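Local atomic coordinates of L-2,4-diaminobutyric acid acetyltransferase (PDB entry 6SL8), a protein that probably catalyses acetyl transfer from acetyl-CoA to L-2,4-diaminobutyrate, a step on the route to ectoine, as a GNAT-family enzyme. Residues W33-D38 with Q90-S95; E84-W89 with H117-I122; V19-P24 with Q100-A105. All blocks are in the same frame, centred on the assembly; numbering follows the deposited sequence. Where two conformers were deposited one is given.

Interaction 1: residues W33-D38 with Q90-S95; sequences WELIRD and QVAVAS. With DAB (2,4-diaminobutyric acid), chain B; DAB (2,4-diaminobutyric acid), chain C.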
# COMPACT_ATOMS: atom_id res chain seq x y z
N TRP A 33 12.15 0.24 5.97
CA TRP A 33 11.72 1.53 6.47
C TRP A 33 12.93 2.44 6.74
O TRP A 33 12.88 3.65 6.43
CB TRP A 33 10.80 1.31 7.72
CG TRP A 33 10.32 2.56 8.33
CD1 TRP A 33 9.21 3.27 8.02
CD2 TRP A 33 10.93 3.27 9.45
NE1 TRP A 33 9.06 4.37 8.85
CE2 TRP A 33 10.14 4.37 9.72
CE3 TRP A 33 12.08 3.02 10.26
CZ2 TRP A 33 10.41 5.26 10.74
CZ3 TRP A 33 12.32 3.90 11.26
CH2 TRP A 33 11.54 5.00 11.48
N GLU A 34 13.92 1.84 7.38
CA GLU A 34 15.16 2.58 7.68
C GLU A 34 15.87 3.10 6.44
O GLU A 34 16.25 4.29 6.41
CB GLU A 34 16.15 1.80 8.53
CG GLU A 34 15.65 1.55 9.93
CD GLU A 34 16.48 0.62 10.75
OE1 GLU A 34 17.20 -0.30 10.20
OE2 GLU A 34 16.25 0.76 11.99
N LEU A 35 15.84 2.30 5.39
CA LEU A 35 16.36 2.74 4.11
C LEU A 35 15.54 3.87 3.50
O LEU A 35 16.08 4.90 3.06
CB LEU A 35 16.54 1.58 3.15
CG LEU A 35 16.87 2.03 1.70
CD1 LEU A 35 18.22 2.82 1.64
CD2 LEU A 35 16.86 0.84 0.76
N ILE A 36 14.21 3.77 3.55
CA ILE A 36 13.37 4.82 3.01
C ILE A 36 13.62 6.11 3.81
O ILE A 36 13.63 7.21 3.25
CB ILE A 36 11.85 4.47 3.03
CG1 ILE A 36 11.62 3.09 2.35
CG2 ILE A 36 11.01 5.54 2.38
CD1 ILE A 36 12.12 3.02 0.92
N ARG A 37 13.68 5.98 5.14
CA ARG A 37 13.85 7.15 5.98
C ARG A 37 15.15 7.87 5.64
O ARG A 37 15.15 9.11 5.65
CB ARG A 37 13.82 6.78 7.47
CG ARG A 37 13.91 8.02 8.38
CD ARG A 37 14.00 7.74 9.86
NE ARG A 37 14.94 6.68 10.23
CZ ARG A 37 15.11 6.18 11.47
NH1 ARG A 37 14.41 6.62 12.50
NH2 ARG A 37 16.01 5.23 11.63
N ASP A 38 16.14 7.14 5.31
CA ASP A 38 17.48 7.66 4.82
C ASP A 38 17.47 8.19 3.39
O ASP A 38 18.50 8.72 2.90
CB ASP A 38 18.53 6.59 4.87
CG ASP A 38 18.95 6.20 6.28
OD1 ASP A 38 18.54 6.88 7.21
OD2 ASP A 38 19.60 5.16 6.44
N GLN A 90 7.89 3.03 -4.90
CA GLN A 90 9.09 3.68 -4.37
C GLN A 90 10.32 2.94 -4.89
O GLN A 90 10.36 1.71 -4.80
CB GLN A 90 9.14 3.79 -2.84
CG GLN A 90 7.97 4.56 -2.32
CD GLN A 90 8.05 4.80 -0.82
OE1 GLN A 90 8.01 3.85 -0.03
NE2 GLN A 90 8.06 6.04 -0.43
N VAL A 91 11.34 3.68 -5.31
CA VAL A 91 12.68 3.19 -5.67
C VAL A 91 13.70 3.87 -4.76
O VAL A 91 13.78 5.11 -4.75
CB VAL A 91 12.99 3.46 -7.17
CG1 VAL A 91 14.38 2.99 -7.51
CG2 VAL A 91 11.88 2.98 -8.10
N ALA A 92 14.41 3.07 -3.97
CA ALA A 92 15.40 3.55 -3.07
C ALA A 92 16.73 2.85 -3.24
O ALA A 92 16.77 1.61 -3.26
CB ALA A 92 14.95 3.50 -1.63
N VAL A 93 17.84 3.62 -3.23
CA VAL A 93 19.21 3.07 -3.31
C VAL A 93 20.00 3.79 -2.25
O VAL A 93 19.88 5.02 -2.16
CB VAL A 93 19.84 3.26 -4.69
CG1 VAL A 93 21.24 2.66 -4.70
CG2 VAL A 93 18.97 2.54 -5.75
N ALA A 94 20.66 3.04 -1.42
CA ALA A 94 21.49 3.68 -0.37
C ALA A 94 22.54 4.62 -0.97
O ALA A 94 23.07 4.33 -2.05
CB ALA A 94 22.17 2.62 0.44
N SER A 95 22.72 5.75 -0.33
CA SER A 95 23.67 6.81 -0.79
C SER A 95 25.10 6.28 -1.01
O SER A 95 25.81 6.74 -1.92
CB SER A 95 23.67 7.98 0.18
OG SER A 95 24.10 7.51 1.41
N DAB B . 7.10 10.51 -3.77
CA DAB B . 6.33 9.21 -3.81
C DAB B . 6.75 8.33 -2.70
O DAB B . 7.78 8.51 -2.13
CB DAB B . 6.32 8.57 -5.21
CG DAB B . 7.66 8.05 -5.48
ND DAB B . 7.70 7.52 -6.86
OXT DAB B . 5.93 7.41 -2.42
N DAB C . 21.57 5.25 -8.07
CA DAB C . 20.22 4.73 -8.41
C DAB C . 20.88 3.75 -9.28
O DAB C . 21.27 4.07 -10.39
CB DAB C . 19.27 5.69 -9.13
CG DAB C . 17.93 5.35 -9.82
ND DAB C . 16.68 5.69 -9.02
OXT DAB C . 21.10 2.59 -8.96
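The flat carboxamide of Gln90 meets the helix through its nitrogen: Ile36 CG2 lies 4.1 Å from Gln90 NE2, and the two side chains cross obliquely. The same NE2 donates to O of the diaminobutyrate in chain B (3.0 Å, 164° at the hydrogen) and is also hydrogen-bonded to the backbone O of Asp43, while OE1 pairs with the hydroxyl of Tyr50. On the helix, turned from the strand, Trp33 CZ3 stands over one face of the Arg37 guanidinium in the conformer modelled here, an arrangement that is doubtful because Arg37 was built in two conformers.

Beyond Gln90 the side chains that meet are aliphatic. The helix segment 33-37 crosses the strand segment 90-93 nearly at right angles (84°), their axes 8.6 Å apart. Small Ala92 receives two larger side chains: Ile36 CD1 reaches its CB at 3.8 Å, and Leu35 CD2 comes to the same CB at 4.1 Å. With CG anti to the backbone N (chi1 171°), Leu35 spreads its two methyl branches along the strand, CD1 lying 3.9 Å from Ala94 N. Phe73 of the neighbouring strand 69-78 also touches both Leu35 and Ile36.

Val91 and Val93 point to the other side of the sheet, toward helix 102-111, and there Val93 CG2 lies 3.7 Å from CA of the diaminobutyrate in chain C. Helix 29-37 thus packs on part of one face of the GNAT sheet, over strands 85-93 and 69-78. Apolar contacts join helix and strand, whereas the one polar side chain at the interface, the buried Gln90, has both its oxygen and its nitrogen engaged, which probably keeps its amide from turning and one N-H directed at the carboxylate of the diaminobutyrate in chain B, probably the bound substrate.

Interaction 2: residues E84-W89 with H117-I122; sequences ETLFVW and HGVRFI. With DAB (2,4-diaminobutyric acid), chain B.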
# COMPACT_ATOMS: atom_id res chain seq x y z
N GLU A 84 -2.18 -6.29 -16.19
CA GLU A 84 -1.01 -6.04 -17.05
C GLU A 84 -0.22 -4.73 -16.78
O GLU A 84 0.76 -4.46 -17.42
CB GLU A 84 -1.38 -6.14 -18.56
CG GLU A 84 -1.70 -7.61 -18.93
CD GLU A 84 -2.21 -7.74 -20.38
OE1 GLU A 84 -2.66 -6.75 -20.96
OE2 GLU A 84 -2.13 -8.85 -20.90
N THR A 85 -0.73 -3.91 -15.82
CA THR A 85 0.00 -2.71 -15.48
C THR A 85 0.72 -2.89 -14.12
O THR A 85 0.04 -3.33 -13.15
CB THR A 85 -0.97 -1.51 -15.37
OG1 THR A 85 -1.49 -1.24 -16.69
CG2 THR A 85 -0.32 -0.31 -14.82
N LEU A 86 2.00 -2.69 -14.13
CA LEU A 86 2.84 -2.69 -12.98
C LEU A 86 2.97 -1.21 -12.53
O LEU A 86 3.58 -0.45 -13.24
CB LEU A 86 4.20 -3.33 -13.23
CG LEU A 86 5.17 -3.43 -12.04
CD1 LEU A 86 4.69 -4.48 -11.02
CD2 LEU A 86 6.59 -3.64 -12.54
N PHE A 87 2.47 -0.90 -11.33
CA PHE A 87 2.72 0.44 -10.72
C PHE A 87 3.91 0.36 -9.85
O PHE A 87 3.91 -0.43 -8.87
CB PHE A 87 1.49 0.92 -9.96
CG PHE A 87 1.69 2.34 -9.45
CD1 PHE A 87 1.39 3.36 -10.28
CD2 PHE A 87 2.30 2.61 -8.23
CE1 PHE A 87 1.63 4.70 -9.91
CE2 PHE A 87 2.53 3.95 -7.85
CZ PHE A 87 2.19 4.93 -8.71
N VAL A 88 4.94 1.16 -10.12
CA VAL A 88 6.14 1.25 -9.35
C VAL A 88 5.98 2.38 -8.38
O VAL A 88 5.82 3.57 -8.77
CB VAL A 88 7.45 1.31 -10.16
CG1 VAL A 88 8.62 1.47 -9.24
CG2 VAL A 88 7.56 0.08 -11.06
N TRP A 89 6.04 2.08 -7.06
CA TRP A 89 5.70 3.00 -6.01
C TRP A 89 6.96 3.71 -5.52
O TRP A 89 7.03 4.95 -5.67
CB TRP A 89 4.96 2.29 -4.90
CG TRP A 89 4.46 3.08 -3.76
CD1 TRP A 89 4.65 4.43 -3.56
CD2 TRP A 89 3.72 2.60 -2.65
NE1 TRP A 89 4.10 4.77 -2.36
CE2 TRP A 89 3.47 3.67 -1.80
CE3 TRP A 89 3.23 1.31 -2.31
CZ2 TRP A 89 2.77 3.50 -0.57
CZ3 TRP A 89 2.52 1.14 -1.10
CH2 TRP A 89 2.27 2.23 -0.29
N HIS A 117 0.40 -12.90 -15.87
CA HIS A 117 0.29 -11.87 -16.91
C HIS A 117 1.57 -11.18 -17.06
O HIS A 117 2.22 -10.79 -16.11
CB HIS A 117 -0.69 -10.79 -16.43
CG HIS A 117 -2.07 -11.29 -16.38
ND1 HIS A 117 -2.86 -11.36 -17.51
CD2 HIS A 117 -2.79 -11.83 -15.36
CE1 HIS A 117 -4.03 -11.88 -17.17
NE2 HIS A 117 -4.00 -12.19 -15.88
N GLY A 118 1.96 -10.90 -18.30
CA GLY A 118 3.11 -10.06 -18.53
C GLY A 118 2.79 -8.59 -18.15
O GLY A 118 1.64 -8.22 -18.10
N VAL A 119 3.89 -7.87 -18.05
CA VAL A 119 3.81 -6.37 -17.78
C VAL A 119 3.68 -5.70 -19.16
O VAL A 119 4.69 -5.57 -19.85
CB VAL A 119 5.00 -5.90 -17.03
CG1 VAL A 119 4.91 -4.37 -16.82
CG2 VAL A 119 5.11 -6.52 -15.65
N ARG A 120 2.49 -5.27 -19.45
CA ARG A 120 2.23 -4.48 -20.69
C ARG A 120 2.56 -2.98 -20.56
O ARG A 120 3.07 -2.34 -21.48
CB ARG A 120 0.83 -4.68 -21.20
CG ARG A 120 0.68 -4.32 -22.70
CD ARG A 120 -0.66 -4.82 -23.26
NE ARG A 120 -0.86 -4.09 -24.48
CZ ARG A 120 -1.87 -3.26 -24.76
NH1 ARG A 120 -2.91 -3.11 -23.94
NH2 ARG A 120 -1.85 -2.62 -25.90
N PHE A 121 2.39 -2.44 -19.34
CA PHE A 121 2.70 -1.05 -18.99
C PHE A 121 3.38 -0.94 -17.62
O PHE A 121 2.96 -1.69 -16.70
CB PHE A 121 1.44 -0.20 -18.95
CG PHE A 121 0.75 -0.05 -20.26
CD1 PHE A 121 1.21 0.92 -21.14
CD2 PHE A 121 -0.30 -0.86 -20.63
CE1 PHE A 121 0.57 1.12 -22.39
CE2 PHE A 121 -0.93 -0.68 -21.86
CZ PHE A 121 -0.46 0.28 -22.73
N ILE A 122 4.35 -0.06 -17.51
CA ILE A 122 4.86 0.41 -16.22
C ILE A 122 4.17 1.78 -16.00
O ILE A 122 4.20 2.60 -16.89
CB ILE A 122 6.29 0.57 -16.14
CG1 ILE A 122 7.02 -0.81 -16.29
CG2 ILE A 122 6.73 1.21 -14.81
CD1 ILE A 122 8.47 -0.72 -16.51
N DAB B . 7.10 10.51 -3.77
CA DAB B . 6.33 9.21 -3.81
C DAB B . 6.75 8.33 -2.70
O DAB B . 7.78 8.51 -2.13
CB DAB B . 6.32 8.57 -5.21
CG DAB B . 7.66 8.05 -5.48
ND DAB B . 7.70 7.52 -6.86
OXT DAB B . 5.93 7.41 -2.42
O HOH W 1 -2.93 -4.11 -20.94
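Glu84, Thr85 and Leu86 pair with Val119 to Ile122 where the two parallel strands of a beta-alpha-beta unit, 85-93 and 121-125, joined through helix 102-111, begin to run together in the GNAT sheet. Backbone bonds set the register. Glu84 O accepts from two successive amides, Arg120 N at 2.8 Å in the carbonyl plane and Phe121 N at 3.2 Å, tilted 24° from it; Leu86 N then donates to Phe121 O at 2.9 Å.

Apolar contacts line the face shared by Leu86 and Ile122, where Val119 CG1 packs on Leu86 CB at 3.8 Å and the side chains of Val88 and Ile122 lie side by side. Met111 of the connecting helix touches Val119 and Ile122. On the opposite face of the sheet, Thr85 OG1 approaches Phe121 CB.

Farther along the strand, the Trp89 carbonyl accepts from ND of the diaminobutyrate in chain B at 2.9 Å, bringing this strand to what is probably the substrate site.

Glu84 and Arg120 meet through water. Arg120 bonds to Phe177 O and Asn178 OD1, and its extended chain passes Glu84, with CD 3.6 Å from Glu84 OE1. A water in the guanidinium plane bridges them, 2.7 Å from Glu84 OE1 and 3.2 Å from Arg120 NH1.

Interaction 3: residues V19-P24 with Q100-A105; sequences VVYRRP and QGIAKA. With DAB (2,4-diaminobutyric acid), chain C.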
# COMPACT_ATOMS: atom_id res chain seq x y z
N VAL A 19 26.51 -7.54 -5.14
CA VAL A 19 25.11 -7.17 -4.66
C VAL A 19 24.23 -8.37 -5.01
O VAL A 19 24.27 -8.89 -6.15
CB VAL A 19 24.59 -5.82 -5.24
CG1 VAL A 19 23.13 -5.52 -4.79
CG2 VAL A 19 25.54 -4.66 -4.89
N VAL A 20 23.39 -8.80 -4.05
CA VAL A 20 22.45 -9.90 -4.22
C VAL A 20 20.97 -9.36 -4.12
O VAL A 20 20.71 -8.44 -3.35
CB VAL A 20 22.73 -11.08 -3.25
CG1 VAL A 20 24.12 -11.66 -3.55
CG2 VAL A 20 22.68 -10.67 -1.79
N TYR A 21 20.11 -9.93 -4.92
CA TYR A 21 18.73 -9.48 -5.08
C TYR A 21 17.80 -10.56 -4.62
O TYR A 21 17.99 -11.77 -4.90
CB TYR A 21 18.44 -9.14 -6.57
CG TYR A 21 19.30 -8.00 -7.01
CD1 TYR A 21 18.94 -6.69 -6.78
CD2 TYR A 21 20.59 -8.23 -7.56
CE1 TYR A 21 19.77 -5.65 -7.15
CE2 TYR A 21 21.41 -7.22 -7.99
CZ TYR A 21 21.04 -5.90 -7.77
OH TYR A 21 21.88 -4.89 -8.09
N ARG A 22 16.76 -10.17 -3.87
CA ARG A 22 15.77 -11.11 -3.45
C ARG A 22 14.40 -10.39 -3.25
O ARG A 22 14.41 -9.18 -3.06
CB ARG A 22 16.18 -11.81 -2.19
CG ARG A 22 16.37 -10.94 -0.99
CD ARG A 22 16.71 -11.74 0.27
NE ARG A 22 16.96 -10.89 1.40
CZ ARG A 22 16.02 -10.38 2.21
NH1 ARG A 22 14.75 -10.69 2.03
NH2 ARG A 22 16.36 -9.57 3.17
N ARG A 23 13.35 -11.17 -3.20
CA ARG A 23 12.02 -10.69 -2.71
C ARG A 23 12.07 -10.39 -1.24
O ARG A 23 12.72 -11.10 -0.44
CB ARG A 23 10.89 -11.68 -3.04
CG ARG A 23 10.67 -11.81 -4.55
CD ARG A 23 9.45 -12.66 -4.94
NE ARG A 23 9.63 -14.11 -4.94
CZ ARG A 23 9.45 -14.92 -3.91
NH1 ARG A 23 9.63 -16.22 -4.09
NH2 ARG A 23 9.09 -14.45 -2.69
N PRO A 24 11.40 -9.31 -0.80
CA PRO A 24 11.34 -9.04 0.63
C PRO A 24 10.41 -10.00 1.33
O PRO A 24 9.60 -10.66 0.67
CB PRO A 24 10.76 -7.60 0.72
CG PRO A 24 9.94 -7.55 -0.54
CD PRO A 24 10.73 -8.25 -1.59
N GLN A 100 25.85 2.37 -9.42
CA GLN A 100 26.27 0.96 -9.63
C GLN A 100 25.24 0.12 -10.36
O GLN A 100 25.34 -1.08 -10.36
CB GLN A 100 26.58 0.21 -8.30
CG GLN A 100 27.40 0.96 -7.32
CD GLN A 100 27.77 0.14 -6.10
OE1 GLN A 100 27.55 -1.11 -6.02
NE2 GLN A 100 28.29 0.82 -5.13
N GLY A 101 24.24 0.71 -10.99
CA GLY A 101 23.25 -0.10 -11.65
C GLY A 101 22.20 -0.83 -10.77
O GLY A 101 21.48 -1.66 -11.25
N ILE A 102 22.21 -0.56 -9.47
CA ILE A 102 21.31 -1.31 -8.51
C ILE A 102 19.85 -1.05 -8.82
O ILE A 102 19.09 -2.00 -8.91
CB ILE A 102 21.63 -1.01 -7.06
CG1 ILE A 102 23.04 -1.55 -6.71
CG2 ILE A 102 20.58 -1.63 -6.08
CD1 ILE A 102 23.58 -1.07 -5.38
N ALA A 103 19.42 0.22 -8.98
CA ALA A 103 18.03 0.42 -9.38
C ALA A 103 17.58 -0.27 -10.68
O ALA A 103 16.52 -0.88 -10.70
CB ALA A 103 17.66 1.86 -9.45
N LYS A 104 18.45 -0.24 -11.71
CA LYS A 104 18.14 -0.90 -12.97
C LYS A 104 18.08 -2.39 -12.77
O LYS A 104 17.19 -3.01 -13.31
CB LYS A 104 19.17 -0.57 -14.05
CG LYS A 104 18.88 -1.30 -15.37
CD LYS A 104 19.83 -0.77 -16.43
CE LYS A 104 19.38 -1.21 -17.81
NZ LYS A 104 20.46 -0.91 -18.80
N ALA A 105 18.97 -2.96 -11.95
CA ALA A 105 18.91 -4.43 -11.66
C ALA A 105 17.61 -4.82 -10.94
O ALA A 105 16.95 -5.83 -11.23
CB ALA A 105 20.12 -4.89 -10.87
N DAB C . 21.57 5.25 -8.07
CA DAB C . 20.22 4.73 -8.41
C DAB C . 20.88 3.75 -9.28
O DAB C . 21.27 4.07 -10.39
CB DAB C . 19.27 5.69 -9.13
CG DAB C . 17.93 5.35 -9.82
ND DAB C . 16.68 5.69 -9.02
OXT DAB C . 21.10 2.59 -8.96
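Tyr21 brings its phenol end against Ala105 and Ile102 in the first turn of helix 102-111, the helix whose start, with Gln100 and Gly101 just before it, belongs to what is probably the GNAT pyrophosphate-binding motif. Its OH lies 3.3 Å from Ala105 CB, its CZ 3.4 Å from the same methyl, and the ring meets that methyl obliquely. The hydroxyl also comes near the helix backbone, 3.6 Å from Ile102 CA. Beside it, Val19 CG2 touches Ile102 CD1 at 4.1 Å, these two side chains crossing at about a right angle.

A chi1 of -63° places the Tyr21 ring beside its backbone N and sends it across to the helix. Swapping this tyrosine for an alanine would probably open a gap beside Ala105 and take from Ile102 the phenol end that packs on it.

In the next shell, Ala64 of strand 62-66 touches Val19, Tyr21 and Ile102 alike, and backbone bonds of Val20 and Arg22 tie the short edge strand 20-22 to that same neighbour. Gly101 sits at the N-cap position, with a backbone shape (phi 75°) that would jam a CB against the preceding carbonyl. Next along the helix, consistent with a site that takes cofactor phosphates, Ala103 N donates to the carboxylate OXT of the diaminobutyrate in chain C at 2.9 Å.

From the N terminus, the edge strand segment 19-24 closes the widest loop when it meets 100-105 in interaction 3. Helix 29-37 follows it, and interaction 1, between 33-38 and 90-95, is nested inside that loop. Interaction 2 starts at 84-89, still within both loops, and ends at 117-122 beyond them, so it crosses the other two. Interactions 1 and 2 take successive segments of strand 85-93 and both reach the diaminobutyrate of chain B. Interactions 1 and 3 touch where Val91 and Val93 pack on Ala103, beside the diaminobutyrate of chain C. Together they tie the edge strand, two helices and the central strands into one sheet-based fold.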